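Local coordinates for protein muconate lactonizing enzyme (PDB 3I4K) that belongs to the enolase superfamily, in the muconate lactonizing enzyme group, and holds a magnesium ion in its barrel domain, at residues I201-D206 against F225-P230. Sequence-based numbering, arbitrary orientation.
With MG (magnesium ion), chain J.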
ATOM      1  N   ILE A 201      14.514  17.258  17.505  1.00 34.14           N
ATOM      2  CA  ILE A 201      15.870  17.201  18.030  1.00 33.52           C
ATOM      3  C   ILE A 201      16.742  16.186  17.303  1.00 35.37           C
ATOM      4  O   ILE A 201      17.886  15.935  17.694  1.00 37.83           O
ATOM      5  CB  ILE A 201      15.851  16.870  19.526  1.00 32.80           C
ATOM      6  CG1 ILE A 201      14.646  17.557  20.173  1.00 29.68           C
ATOM      7  CG2 ILE A 201      17.136  17.393  20.198  1.00 35.18           C
ATOM      8  CD1 ILE A 201      14.549  17.357  21.663  1.00 27.86           C
ATOM      9  N   ASN A 202      16.203  15.605  16.238  1.00 33.96           N
ATOM     10  CA  ASN A 202      16.949  14.626  15.462  1.00 33.56           C
ATOM     11  C   ASN A 202      17.661  13.573  16.310  1.00 32.92           C
ATOM     12  O   ASN A 202      18.833  13.278  16.100  1.00 28.68           O
ATOM     13  CB  ASN A 202      17.955  15.345  14.555  1.00 35.58           C
ATOM     14  CG  ASN A 202      17.311  15.891  13.294  1.00 36.49           C
ATOM     15  OD1 ASN A 202      16.898  15.127  12.415  1.00 36.89           O
ATOM     16  ND2 ASN A 202      17.209  17.211  13.201  1.00 34.25           N
ATOM     17  N   ALA A 203      16.931  13.011  17.272  1.00 34.61           N
ATOM     18  CA  ALA A 203      17.440  11.957  18.141  1.00 34.08           C
ATOM     19  C   ALA A 203      18.703  12.303  18.912  1.00 34.55           C
ATOM     20  O   ALA A 203      19.378  11.400  19.396  1.00 36.56           O
ATOM     21  CB  ALA A 203      17.685  10.688  17.323  1.00 34.41           C
ATOM     22  N   ARG A 204      19.017  13.587  19.046  1.00 34.68           N
ATOM     23  CA  ARG A 204      20.239  13.971  19.750  1.00 35.96           C
ATOM     24  C   ARG A 204      20.138  14.286  21.249  1.00 36.18           C
ATOM     25  O   ARG A 204      21.081  14.803  21.845  1.00 38.15           O
ATOM     26  CB  ARG A 204      20.941  15.112  18.991  1.00 35.39           C
ATOM     27  CG  ARG A 204      21.460  14.675  17.605  1.00 35.00           C
ATOM     28  CD  ARG A 204      22.152  13.321  17.701  1.00 37.54           C
ATOM     29  NE  ARG A 204      23.083  13.007  16.617  1.00 38.01           N
ATOM     30  CZ  ARG A 204      22.744  12.702  15.367  1.00 37.64           C
ATOM     31  NH1 ARG A 204      21.469  12.669  14.996  1.00 33.82           N
ATOM     32  NH2 ARG A 204      23.693  12.394  14.491  1.00 35.43           N
ATOM     33  N   TRP A 205      19.005  13.982  21.866  1.00 35.30           N
ATOM     34  CA  TRP A 205      18.870  14.163  23.316  1.00 35.39           C
ATOM     35  C   TRP A 205      18.738  12.752  23.862  1.00 35.61           C
ATOM     36  O   TRP A 205      18.145  11.899  23.195  1.00 34.82           O
ATOM     37  CB  TRP A 205      17.600  14.937  23.683  1.00 30.95           C
ATOM     38  CG  TRP A 205      17.793  16.405  23.862  1.00 34.64           C
ATOM     39  CD1 TRP A 205      18.878  17.157  23.470  1.00 34.56           C
ATOM     40  CD2 TRP A 205      16.866  17.316  24.450  1.00 33.74           C
ATOM     41  NE1 TRP A 205      18.669  18.479  23.779  1.00 34.78           N
ATOM     42  CE2 TRP A 205      17.442  18.605  24.382  1.00 34.81           C
ATOM     43  CE3 TRP A 205      15.598  17.172  25.028  1.00 36.30           C
ATOM     44  CZ2 TRP A 205      16.792  19.740  24.870  1.00 35.18           C
ATOM     45  CZ3 TRP A 205      14.953  18.301  25.512  1.00 35.72           C
ATOM     46  CH2 TRP A 205      15.551  19.569  25.429  1.00 35.85           C
ATOM     47  N   ASP A 206      19.290  12.485  25.045  1.00 33.76           N
ATOM     48  CA  ASP A 206      19.132  11.154  25.607  1.00 35.07           C
ATOM     49  C   ASP A 206      17.790  11.116  26.323  1.00 34.49           C
ATOM     50  O   ASP A 206      17.154  12.153  26.514  1.00 34.71           O
ATOM     51  CB  ASP A 206      20.295  10.758  26.552  1.00 34.47           C
ATOM     52  CG  ASP A 206      20.471  11.695  27.747  1.00 35.83           C
ATOM     53  OD1 ASP A 206      19.523  12.388  28.149  1.00 36.13           O
ATOM     54  OD2 ASP A 206      21.587  11.709  28.312  1.00 35.71           O
ATOM     55  N   PHE A 225       6.425  16.831  19.595  1.00 34.58           N
ATOM     56  CA  PHE A 225       7.837  16.536  19.787  1.00 33.55           C
ATOM     57  C   PHE A 225       8.301  15.501  18.765  1.00 34.25           C
ATOM     58  O   PHE A 225       8.029  14.304  18.912  1.00 34.16           O
ATOM     59  CB  PHE A 225       8.103  16.003  21.198  1.00 32.58           C
ATOM     60  CG  PHE A 225       7.618  16.903  22.303  1.00 33.59           C
ATOM     61  CD1 PHE A 225       7.763  18.283  22.218  1.00 32.09           C
ATOM     62  CD2 PHE A 225       7.058  16.358  23.455  1.00 30.93           C
ATOM     63  CE1 PHE A 225       7.355  19.112  23.278  1.00 33.88           C
ATOM     64  CE2 PHE A 225       6.653  17.163  24.506  1.00 30.98           C
ATOM     65  CZ  PHE A 225       6.801  18.550  24.419  1.00 31.37           C
ATOM     66  N   GLU A 226       8.985  15.963  17.723  1.00 32.18           N
ATOM     67  CA  GLU A 226       9.506  15.062  16.697  1.00 31.13           C
ATOM     68  C   GLU A 226      10.842  14.469  17.144  1.00 32.23           C
ATOM     69  O   GLU A 226      11.720  15.191  17.627  1.00 33.25           O
ATOM     70  CB  GLU A 226       9.688  15.799  15.369  1.00 29.36           C
ATOM     71  CG  GLU A 226      10.376  14.960  14.277  1.00 31.28           C
ATOM     72  CD  GLU A 226      10.396  15.647  12.917  1.00 28.73           C
ATOM     73  OE1 GLU A 226       9.900  16.790  12.814  1.00 28.62           O
ATOM     74  OE2 GLU A 226      10.908  15.043  11.948  1.00 33.10           O
ATOM     75  N   GLN A 227      10.973  13.150  16.981  1.00 30.95           N
ATOM     76  CA  GLN A 227      12.162  12.377  17.336  1.00 30.00           C
ATOM     77  C   GLN A 227      13.146  13.075  18.281  1.00 31.84           C
ATOM     78  O   GLN A 227      14.283  13.371  17.904  1.00 32.72           O
ATOM     79  CB  GLN A 227      12.904  11.962  16.062  1.00 29.53           C
ATOM     80  CG  GLN A 227      13.815  10.754  16.242  1.00 28.77           C
ATOM     81  CD  GLN A 227      13.039   9.433  16.327  1.00 29.37           C
ATOM     82  OE1 GLN A 227      12.150   9.166  15.504  1.00 27.90           O
ATOM     83  NE2 GLN A 227      13.385   8.597  17.304  1.00 25.94           N
ATOM     84  N   PRO A 228      12.731  13.333  19.528  1.00 31.52           N
ATOM     85  CA  PRO A 228      13.630  14.000  20.472  1.00 32.16           C
ATOM     86  C   PRO A 228      14.772  13.108  20.934  1.00 34.00           C
ATOM     87  O   PRO A 228      15.836  13.599  21.333  1.00 34.89           O
ATOM     88  CB  PRO A 228      12.711  14.350  21.629  1.00 33.48           C
ATOM     89  CG  PRO A 228      11.754  13.177  21.634  1.00 35.35           C
ATOM     90  CD  PRO A 228      11.434  13.032  20.159  1.00 30.07           C
ATOM     91  N   THR A 229      14.546  11.799  20.852  1.00 31.94           N
ATOM     92  CA  THR A 229      15.497  10.807  21.326  1.00 30.29           C
ATOM     93  C   THR A 229      15.890   9.729  20.298  1.00 30.36           C
ATOM     94  O   THR A 229      15.309   9.643  19.217  1.00 30.61           O
ATOM     95  CB  THR A 229      14.902  10.154  22.570  1.00 31.16           C
ATOM     96  OG1 THR A 229      13.565   9.745  22.273  1.00 30.43           O
ATOM     97  CG2 THR A 229      14.858  11.152  23.721  1.00 32.05           C
ATOM     98  N   PRO A 230      16.876   8.882  20.637  1.00 28.56           N
ATOM     99  CA  PRO A 230      17.360   7.818  19.749  1.00 29.30           C
ATOM    100  C   PRO A 230      16.295   7.004  19.001  1.00 30.80           C
ATOM    101  O   PRO A 230      15.276   6.609  19.576  1.00 31.47           O
ATOM    102  CB  PRO A 230      18.213   6.959  20.681  1.00 30.82           C
ATOM    103  CG  PRO A 230      18.781   7.974  21.627  1.00 30.10           C
ATOM    104  CD  PRO A 230      17.568   8.822  21.939  1.00 27.67           C
TER
HETATM  105 MG    MG J 385      13.015  15.039  11.493  1.00 28.28          MG
HETATM  106  O   HOH W   1      13.737  14.010  13.170  1.00 33.52           O
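Ala-203 N donates a 2.7 Å hydrogen bond to Gln-227 O, the shortest of three backbone bonds that link 201-206 with 225-230. Trp-205 N reaches Pro-228 O at 3.2 Å. A weak bond runs from Ile-201 N to Glu-226 O. A type I' turn from Ile-201 to Arg-204, closed by Arg-204 N bonding to Ile-201 O, places Ala-203 N at Gln-227 O.

Ile-201 packs on Pro-228. Its CG1 lies anti to its own carbonyl carbon (chi1 -36°), and CD1 reaches Pro-228 CB at 3.5 Å. The same CD1 sits over one face of the Trp-205 ring, toward its rim.

Other carbons meet carbonyl oxygens. Ala-203 CB lies 3.2 Å from Thr-229 O. Thr-229 CG2 and Pro-230 CD each lie 3.4 Å from Trp-205 O, which also takes a CA-H...O contact from Thr-229 CA.

Gln-227 bends at chi2 (75°), and its NE2 bonds to Thr-229 O at 2.9 Å, holding the bend of 225-230. NE2 also bonds to Ser-253 OG, while OE1 accepts from Asp-251 N. Glu-226 extends to the magnesium ion through OE2 at 2.2 Å, and its OE1 forms a salt bridge with Lys-169.

Asp-200 and Asp-251 also bind the metal. The backbone bonds therefore tie together the loops after neighbouring parallel barrel strands 196-200 and 224-226, beside the magnesium site.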